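Local coordinates for protein arylsulfatase (Pseudoalteromonas sp. MB47, PDB 7AJ0) that probably removes sulfate groups from the algal polysaccharide fucoidan as an exo-acting, calcium-containing sulfatase that assembles into a hexamer, at residues A[111-116]-A[399-404]. Residues are numbered along the deposited sequence; the frame is centred on the assembly and turned at random.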
# COMPACT_ATOMS: atom_id res chain seq x y z
N THR A 111 -22.39 -21.93 -27.26
CA THR A 111 -22.51 -23.31 -26.82
C THR A 111 -23.48 -23.49 -25.66
O THR A 111 -23.76 -24.64 -25.30
CB THR A 111 -21.15 -23.87 -26.40
OG1 THR A 111 -20.68 -23.20 -25.23
CG2 THR A 111 -20.13 -23.71 -27.52
N GLY A 112 -24.00 -22.42 -25.06
CA GLY A 112 -24.84 -22.56 -23.89
C GLY A 112 -24.13 -23.12 -22.68
O GLY A 112 -24.78 -23.57 -21.74
N ARG A 113 -22.80 -23.07 -22.67
CA ARG A 113 -22.01 -23.81 -21.69
C ARG A 113 -20.84 -22.97 -21.20
O ARG A 113 -20.12 -22.38 -22.01
CB ARG A 113 -21.50 -25.12 -22.31
CG ARG A 113 -22.49 -26.26 -22.20
CD ARG A 113 -22.32 -27.29 -23.30
NE ARG A 113 -20.99 -27.88 -23.35
CZ ARG A 113 -20.54 -28.80 -22.50
NH1 ARG A 113 -21.31 -29.23 -21.51
NH2 ARG A 113 -19.31 -29.28 -22.64
N LEU A 114 -20.68 -22.92 -19.89
CA LEU A 114 -19.48 -22.32 -19.32
C LEU A 114 -18.25 -22.95 -19.98
O LEU A 114 -18.20 -24.17 -20.16
CB LEU A 114 -19.45 -22.54 -17.81
CG LEU A 114 -20.47 -21.71 -17.02
CD1 LEU A 114 -20.59 -22.22 -15.60
CD2 LEU A 114 -20.09 -20.23 -17.04
N PRO A 115 -17.25 -22.15 -20.36
CA PRO A 115 -16.14 -22.70 -21.15
C PRO A 115 -15.29 -23.72 -20.40
O PRO A 115 -14.55 -24.46 -21.05
CB PRO A 115 -15.32 -21.46 -21.53
CG PRO A 115 -15.74 -20.40 -20.58
CD PRO A 115 -17.15 -20.68 -20.19
N VAL A 116 -15.38 -23.79 -19.07
CA VAL A 116 -14.62 -24.81 -18.36
C VAL A 116 -15.15 -26.20 -18.70
O VAL A 116 -14.41 -27.19 -18.66
CB VAL A 116 -14.65 -24.55 -16.85
CG1 VAL A 116 -16.05 -24.75 -16.28
CG2 VAL A 116 -13.64 -25.44 -16.14
N TYR A 399 -23.80 -31.06 -19.79
CA TYR A 399 -24.53 -30.12 -18.96
C TYR A 399 -24.55 -28.75 -19.63
O TYR A 399 -23.53 -28.27 -20.12
CB TYR A 399 -23.89 -30.02 -17.58
CG TYR A 399 -24.76 -29.35 -16.53
CD1 TYR A 399 -25.62 -30.10 -15.75
CD2 TYR A 399 -24.70 -27.98 -16.33
CE1 TYR A 399 -26.42 -29.50 -14.79
CE2 TYR A 399 -25.50 -27.38 -15.37
CZ TYR A 399 -26.35 -28.14 -14.60
OH TYR A 399 -27.14 -27.56 -13.65
N PHE A 400 -25.73 -28.12 -19.64
CA PHE A 400 -25.91 -26.82 -20.27
C PHE A 400 -26.26 -25.79 -19.20
O PHE A 400 -27.21 -25.97 -18.44
CB PHE A 400 -26.99 -26.89 -21.34
CG PHE A 400 -26.53 -27.54 -22.61
CD1 PHE A 400 -25.95 -26.78 -23.61
CD2 PHE A 400 -26.66 -28.90 -22.79
CE1 PHE A 400 -25.51 -27.38 -24.77
CE2 PHE A 400 -26.22 -29.50 -23.95
CZ PHE A 400 -25.64 -28.74 -24.95
N ASP A 401 -25.47 -24.72 -19.14
CA ASP A 401 -25.63 -23.69 -18.13
C ASP A 401 -26.65 -22.63 -18.52
O ASP A 401 -27.15 -21.92 -17.64
CB ASP A 401 -24.28 -23.02 -17.87
CG ASP A 401 -23.22 -24.00 -17.41
OD1 ASP A 401 -23.31 -24.46 -16.25
OD2 ASP A 401 -22.32 -24.33 -18.20
N GLY A 402 -26.98 -22.51 -19.80
CA GLY A 402 -27.91 -21.49 -20.23
C GLY A 402 -29.33 -21.80 -19.81
O GLY A 402 -29.73 -22.96 -19.68
N ILE A 403 -30.10 -20.74 -19.60
CA ILE A 403 -31.50 -20.83 -19.22
C ILE A 403 -32.33 -20.05 -20.23
O ILE A 403 -31.97 -18.93 -20.60
CB ILE A 403 -31.74 -20.29 -17.79
CG1 ILE A 403 -30.95 -21.12 -16.78
CG2 ILE A 403 -33.23 -20.30 -17.47
CD1 ILE A 403 -30.83 -20.46 -15.42
N ASP A 404 -33.43 -20.65 -20.69
CA ASP A 404 -34.36 -19.96 -21.56
C ASP A 404 -34.99 -18.79 -20.82
O ASP A 404 -35.62 -18.98 -19.77
CB ASP A 404 -35.43 -20.93 -22.06
CG ASP A 404 -36.50 -20.25 -22.89
OD1 ASP A 404 -36.23 -19.16 -23.44
OD2 ASP A 404 -37.62 -20.80 -22.99
O HOH W 1 -20.74 -31.34 -19.42
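With CG beside its own backbone N (chi1 -86°) and its chain bent at chi3 (58°), Arg113 lays CD over one face of the Phe400 ring, offset toward the rim at 3.9 Å from the ring centroid, and turns NH1 onto the carbonyl of Tyr399. The bond from Arg113 NH1 to Tyr399 O measures 2.8 Å, its donor tilted modestly from the carbonyl plane; one water, accepting from both Arg113 NH1 and Tyr399 N, closes a second link. NE reaches past the contact to a salt bridge with Glu138. Replacing this arginine with alanine is likely to leave the Tyr399 carbonyl and Glu138 without this partner and take the CD contact from the Phe400 face. The CB of Asp401 is directed toward residues 111-116, and its OD2 takes the backbone N-H of Leu114 at 2.7 Å from N, on the anti side but out of the carboxylate plane, nearly straight at 164°, while OD1 pairs with Arg117. The Leu114 and Asp401 side chains cross at about a right angle, Leu114 CG lying 3.6 Å from Asp401 CG. Gly112 O receives Gly402 N at 3.1 Å and, weakly, Asp401 N at 2.9 Å. Gly112 leaves helix 102-111 with positive phi, a conformation that favours glycine. The arrangement is a buried loop-to-loop junction: in this alkaline phosphatase-like sulfatase fold, the turn leaving helix 102-111, which begins at the calcium ligand Cys102, is tied to the connection between helices 377-387 and 406-409.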